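Local coordinates for alkyltransferase-like protein 1 (Schizosaccharomyces pombe, PDB 3GVA) that recognises O6-alkylguanine lesions in DNA, flips the damaged base into a hydrophobic pocket and so presents it to nucleotide excision repair, at residues 50-60 with 74-85. Residues are numbered along the deposited sequence; the frame is centred on the assembly and turned at random.
Sequences PETHVPWHRVI and GEQRQKDRLEEE
E85 OE1 accepts two hydrogen bonds from 50-60, from H57 NE2 at 2.6 Å and from R58 NH2 at 3.0 Å, the two donors lying on opposite faces of the carboxylate plane. R58 grips the carboxylate side-on, since its NE also gives a salt-bridging hydrogen bond to the syn lone pair of OE2. The imidazole stands nearly upright to the carboxylate, planes 85° apart, and donates in its own plane. An alanine in place of E85 would probably leave the R58 guanidinium without this counter-charge and the H57 ring freer to turn. R81 covers a face of that ring with a CH-pi contact from CD, 4.2 Å from the centroid. A chi1 of 62° sets the H57 ring with R81 CD over one face and E85 OE1 at its edge.

Two turns before E85, Q78 reaches with its amide to the 3-10 turn and the residue after it: NE2 donates to H57 O at 2.7 Å and to V59 O at 3.0 Å, both acceptors near the amide plane, so its rotation is fixed. Methyl CD2 of L82 packs against H57 O, and I60 CG2 lies 3.5 Å from Q78 NE2. The W56 indole meets G74 O and R77 CB at its edge, while its CZ2 sits 3.8 Å above the centre of the R81 guanidinium plane. A water accepts from W56 NE1 and, weakly, from R81 NH1. At the exposed end, R77 NH2 forms a salt bridge with E51 OE2.

P55-W56-H57-R58 matches the Pro-Cys-His-Arg motif of the alkyltransferases, with W56 replacing the reactive cysteine and H57-E85 corresponding to their His-Glu pair. The contact fastens the loop after helix 38-46 to helix 73-84; M45 of helix 38-46 touches W56 and V59, and V14 of helix 3-14 packs on P55 and V59.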
loop_
_atom_site.group_PDB
_atom_site.type_symbol
_atom_site.label_atom_id
_atom_site.label_comp_id
_atom_site.label_asym_id
_atom_site.label_seq_id
_atom_site.Cartn_x
_atom_site.Cartn_y
_atom_site.Cartn_z
ATOM N N PRO A 50 11.119 -8.484 0.550
ATOM C CA PRO A 50 11.359 -7.228 1.264
ATOM C C PRO A 50 12.283 -6.243 0.554
ATOM O O PRO A 50 12.241 -5.049 0.829
ATOM C CB PRO A 50 11.915 -7.693 2.615
ATOM C CG PRO A 50 12.536 -9.020 2.294
ATOM C CD PRO A 50 11.517 -9.636 1.377
ATOM N N GLU A 51 13.110 -6.744 -0.363
ATOM C CA GLU A 51 14.036 -5.889 -1.104
ATOM C C GLU A 51 13.573 -5.574 -2.527
ATOM O O GLU A 51 14.332 -5.036 -3.329
ATOM C CB GLU A 51 15.428 -6.530 -1.142
ATOM C CG GLU A 51 16.153 -6.448 0.189
ATOM C CD GLU A 51 16.331 -5.011 0.644
ATOM O OE1 GLU A 51 17.037 -4.249 -0.054
ATOM O OE2 GLU A 51 15.760 -4.639 1.689
ATOM N N THR A 52 12.322 -5.903 -2.831
ATOM C CA THR A 52 11.755 -5.637 -4.153
ATOM C C THR A 52 11.850 -4.165 -4.539
ATOM O O THR A 52 11.972 -3.285 -3.685
ATOM C CB THR A 52 10.263 -6.018 -4.217
ATOM O OG1 THR A 52 9.759 -5.756 -5.534
ATOM C CG2 THR A 52 9.464 -5.183 -3.222
ATOM N N HIS A 53 11.761 -3.916 -5.840
ATOM C CA HIS A 53 11.806 -2.575 -6.406
ATOM C C HIS A 53 10.387 -2.000 -6.424
ATOM O O HIS A 53 10.204 -0.790 -6.514
ATOM C CB HIS A 53 12.321 -2.647 -7.841
ATOM C CG HIS A 53 11.379 -3.349 -8.770
ATOM N ND1 HIS A 53 10.443 -2.677 -9.529
ATOM C CD2 HIS A 53 11.189 -4.666 -9.020
ATOM C CE1 HIS A 53 9.720 -3.550 -10.208
ATOM N NE2 HIS A 53 10.153 -4.764 -9.917
ATOM N N VAL A 54 9.387 -2.877 -6.365
ATOM C CA VAL A 54 7.994 -2.437 -6.377
ATOM C C VAL A 54 7.755 -1.527 -5.171
ATOM O O VAL A 54 8.101 -1.882 -4.048
ATOM C CB VAL A 54 7.029 -3.644 -6.322
ATOM C CG1 VAL A 54 5.584 -3.159 -6.286
ATOM C CG2 VAL A 54 7.247 -4.538 -7.538
ATOM N N PRO A 55 7.169 -0.335 -5.391
ATOM C CA PRO A 55 6.906 0.602 -4.291
ATOM C C PRO A 55 5.725 0.211 -3.402
ATOM O O PRO A 55 4.763 0.971 -3.259
ATOM C CB PRO A 55 6.674 1.924 -5.015
ATOM C CG PRO A 55 6.005 1.483 -6.281
ATOM C CD PRO A 55 6.817 0.266 -6.694
ATOM N N TRP A 56 5.825 -0.966 -2.790
ATOM C CA TRP A 56 4.781 -1.496 -1.915
ATOM C C TRP A 56 4.395 -0.572 -0.767
ATOM O O TRP A 56 3.298 -0.673 -0.220
ATOM C CB TRP A 56 5.225 -2.842 -1.330
ATOM C CG TRP A 56 6.514 -2.741 -0.572
ATOM C CD1 TRP A 56 7.778 -2.842 -1.081
ATOM C CD2 TRP A 56 6.665 -2.426 0.814
ATOM N NE1 TRP A 56 8.706 -2.606 -0.101
ATOM C CE2 TRP A 56 8.052 -2.347 1.076
ATOM C CE3 TRP A 56 5.765 -2.199 1.859
ATOM C CZ2 TRP A 56 8.562 -2.049 2.343
ATOM C CZ3 TRP A 56 6.269 -1.902 3.124
ATOM C CH2 TRP A 56 7.657 -1.828 3.352
ATOM N N HIS A 57 5.292 0.332 -0.394
ATOM C CA HIS A 57 5.000 1.225 0.716
ATOM C C HIS A 57 3.860 2.186 0.391
ATOM O O HIS A 57 3.276 2.783 1.296
ATOM C CB HIS A 57 6.258 2.007 1.118
ATOM C CG HIS A 57 6.786 2.896 0.038
ATOM N ND1 HIS A 57 7.390 2.407 -1.100
ATOM C CD2 HIS A 57 6.752 4.242 -0.105
ATOM C CE1 HIS A 57 7.701 3.411 -1.899
ATOM N NE2 HIS A 57 7.323 4.537 -1.321
ATOM N N ARG A 58 3.536 2.326 -0.894
ATOM C CA ARG A 58 2.455 3.219 -1.306
ATOM C C ARG A 58 1.079 2.558 -1.246
ATOM O O ARG A 58 0.069 3.180 -1.560
ATOM C CB ARG A 58 2.720 3.760 -2.714
ATOM C CG ARG A 58 3.927 4.691 -2.755
ATOM C CD ARG A 58 4.244 5.182 -4.148
ATOM N NE ARG A 58 5.560 5.814 -4.167
ATOM C CZ ARG A 58 6.347 5.879 -5.237
ATOM N NH1 ARG A 58 5.949 5.358 -6.390
ATOM N NH2 ARG A 58 7.554 6.421 -5.140
ATOM N N VAL A 59 1.036 1.297 -0.842
ATOM C CA VAL A 59 -0.236 0.591 -0.714
ATOM C C VAL A 59 -0.551 0.488 0.787
ATOM O O VAL A 59 0.240 -0.054 1.559
ATOM C CB VAL A 59 -0.157 -0.827 -1.347
ATOM C CG1 VAL A 59 -1.520 -1.503 -1.300
ATOM C CG2 VAL A 59 0.309 -0.724 -2.796
ATOM N N ILE A 60 -1.690 1.038 1.202
ATOM C CA ILE A 60 -2.073 1.015 2.613
ATOM C C ILE A 60 -3.500 0.514 2.747
ATOM O O ILE A 60 -4.216 0.438 1.757
ATOM C CB ILE A 60 -2.003 2.432 3.239
ATOM C CG1 ILE A 60 -3.016 3.361 2.560
ATOM C CG2 ILE A 60 -0.603 3.001 3.080
ATOM C CD1 ILE A 60 -3.073 4.754 3.166
ATOM N N GLY A 74 8.709 -4.083 8.802
ATOM C CA GLY A 74 8.057 -3.680 7.568
ATOM C C GLY A 74 7.242 -2.412 7.746
ATOM O O GLY A 74 7.300 -1.500 6.923
ATOM N N GLU A 75 6.474 -2.354 8.826
ATOM C CA GLU A 75 5.652 -1.186 9.111
ATOM C C GLU A 75 6.527 0.055 9.325
ATOM O O GLU A 75 6.171 1.156 8.896
ATOM C CB GLU A 75 4.772 -1.464 10.332
ATOM C CG GLU A 75 3.696 -2.517 10.048
ATOM C CD GLU A 75 2.929 -2.951 11.286
ATOM O OE1 GLU A 75 1.952 -3.720 11.143
ATOM O OE2 GLU A 75 3.300 -2.528 12.402
ATOM N N GLN A 76 7.677 -0.132 9.968
ATOM C CA GLN A 76 8.607 0.974 10.210
ATOM C C GLN A 76 9.194 1.421 8.871
ATOM O O GLN A 76 9.358 2.617 8.623
ATOM C CB GLN A 76 9.732 0.532 11.150
ATOM C CG GLN A 76 10.760 1.617 11.467
ATOM C CD GLN A 76 10.150 2.816 12.166
ATOM O OE1 GLN A 76 9.483 3.645 11.541
ATOM N NE2 GLN A 76 10.368 2.909 13.474
ATOM N N ARG A 77 9.509 0.452 8.014
ATOM C CA ARG A 77 10.046 0.759 6.696
ATOM C C ARG A 77 8.998 1.544 5.915
ATOM O O ARG A 77 9.301 2.576 5.318
ATOM C CB ARG A 77 10.403 -0.525 5.937
ATOM C CG ARG A 77 11.465 -1.369 6.618
ATOM C CD ARG A 77 11.842 -2.595 5.796
ATOM N NE ARG A 77 12.680 -2.252 4.653
ATOM C CZ ARG A 77 13.309 -3.142 3.889
ATOM N NH1 ARG A 77 13.198 -4.439 4.142
ATOM N NH2 ARG A 77 14.057 -2.733 2.873
ATOM N N GLN A 78 7.756 1.064 5.931
ATOM C CA GLN A 78 6.694 1.760 5.209
ATOM C C GLN A 78 6.528 3.193 5.705
ATOM O O GLN A 78 6.412 4.123 4.903
ATOM C CB GLN A 78 5.367 1.007 5.321
ATOM C CG GLN A 78 4.203 1.754 4.683
ATOM C CD GLN A 78 3.049 0.834 4.330
ATOM O OE1 GLN A 78 2.755 -0.109 5.051
ATOM N NE2 GLN A 78 2.389 1.114 3.218
ATOM N N LYS A 79 6.521 3.378 7.020
ATOM C CA LYS A 79 6.386 4.716 7.579
ATOM C C LYS A 79 7.547 5.594 7.113
ATOM O O LYS A 79 7.331 6.691 6.607
ATOM C CB LYS A 79 6.351 4.658 9.111
ATOM C CG LYS A 79 6.236 6.022 9.776
ATOM C CD LYS A 79 5.943 5.886 11.267
ATOM C CE LYS A 79 5.831 7.250 11.933
ATOM N NZ LYS A 79 7.117 8.004 11.890
ATOM N N ASP A 80 8.773 5.099 7.276
ATOM C CA ASP A 80 9.968 5.837 6.866
ATOM C C ASP A 80 9.884 6.268 5.404
ATOM O O ASP A 80 10.165 7.418 5.062
ATOM C CB ASP A 80 11.226 4.977 7.047
ATOM C CG ASP A 80 11.785 5.022 8.467
ATOM O OD1 ASP A 80 11.237 5.746 9.316
ATOM O OD2 ASP A 80 12.791 4.328 8.733
ATOM N N ARG A 81 9.497 5.334 4.545
ATOM C CA ARG A 81 9.402 5.610 3.125
ATOM C C ARG A 81 8.296 6.581 2.769
ATOM O O ARG A 81 8.485 7.442 1.917
ATOM C CB ARG A 81 9.227 4.308 2.352
ATOM C CG ARG A 81 10.324 3.299 2.637
ATOM C CD ARG A 81 10.254 2.117 1.688
ATOM N NE ARG A 81 11.135 1.029 2.102
ATOM C CZ ARG A 81 11.592 0.089 1.280
ATOM N NH1 ARG A 81 11.255 0.112 -0.003
ATOM N NH2 ARG A 81 12.379 -0.875 1.738
ATOM N N LEU A 82 7.140 6.452 3.412
ATOM C CA LEU A 82 6.045 7.371 3.127
ATOM C C LEU A 82 6.418 8.803 3.540
ATOM O O LEU A 82 6.188 9.764 2.798
ATOM C CB LEU A 82 4.774 6.922 3.855
ATOM C CG LEU A 82 4.061 5.743 3.177
ATOM C CD1 LEU A 82 2.883 5.249 4.023
ATOM C CD2 LEU A 82 3.588 6.199 1.799
ATOM N N GLU A 83 6.997 8.947 4.725
ATOM C CA GLU A 83 7.389 10.273 5.186
ATOM C C GLU A 83 8.398 10.931 4.234
ATOM O O GLU A 83 8.357 12.143 4.027
ATOM C CB GLU A 83 7.943 10.192 6.611
ATOM C CG GLU A 83 6.853 9.847 7.630
ATOM C CD GLU A 83 7.293 10.007 9.070
ATOM O OE1 GLU A 83 8.235 9.304 9.484
ATOM O OE2 GLU A 83 6.697 10.837 9.793
ATOM N N GLU A 84 9.279 10.133 3.634
ATOM C CA GLU A 84 10.264 10.668 2.696
ATOM C C GLU A 84 9.611 11.239 1.439
ATOM O O GLU A 84 10.165 12.132 0.799
ATOM C CB GLU A 84 11.273 9.589 2.310
ATOM C CG GLU A 84 12.259 9.252 3.412
ATOM C CD GLU A 84 13.124 8.061 3.075
ATOM O OE1 GLU A 84 14.053 7.762 3.853
ATOM O OE2 GLU A 84 12.871 7.419 2.035
ATOM N N GLU A 85 8.434 10.727 1.083
ATOM C CA GLU A 85 7.731 11.224 -0.097
ATOM C C GLU A 85 6.731 12.337 0.245
ATOM O O GLU A 85 5.851 12.668 -0.552
ATOM C CB GLU A 85 7.042 10.061 -0.834
ATOM C CG GLU A 85 8.035 8.994 -1.288
ATOM C CD GLU A 85 7.411 7.839 -2.049
ATOM O OE1 GLU A 85 8.130 6.836 -2.276
ATOM O OE2 GLU A 85 6.222 7.926 -2.426
HETATM O O HOH W 1 11.615 -3.091 -0.810
#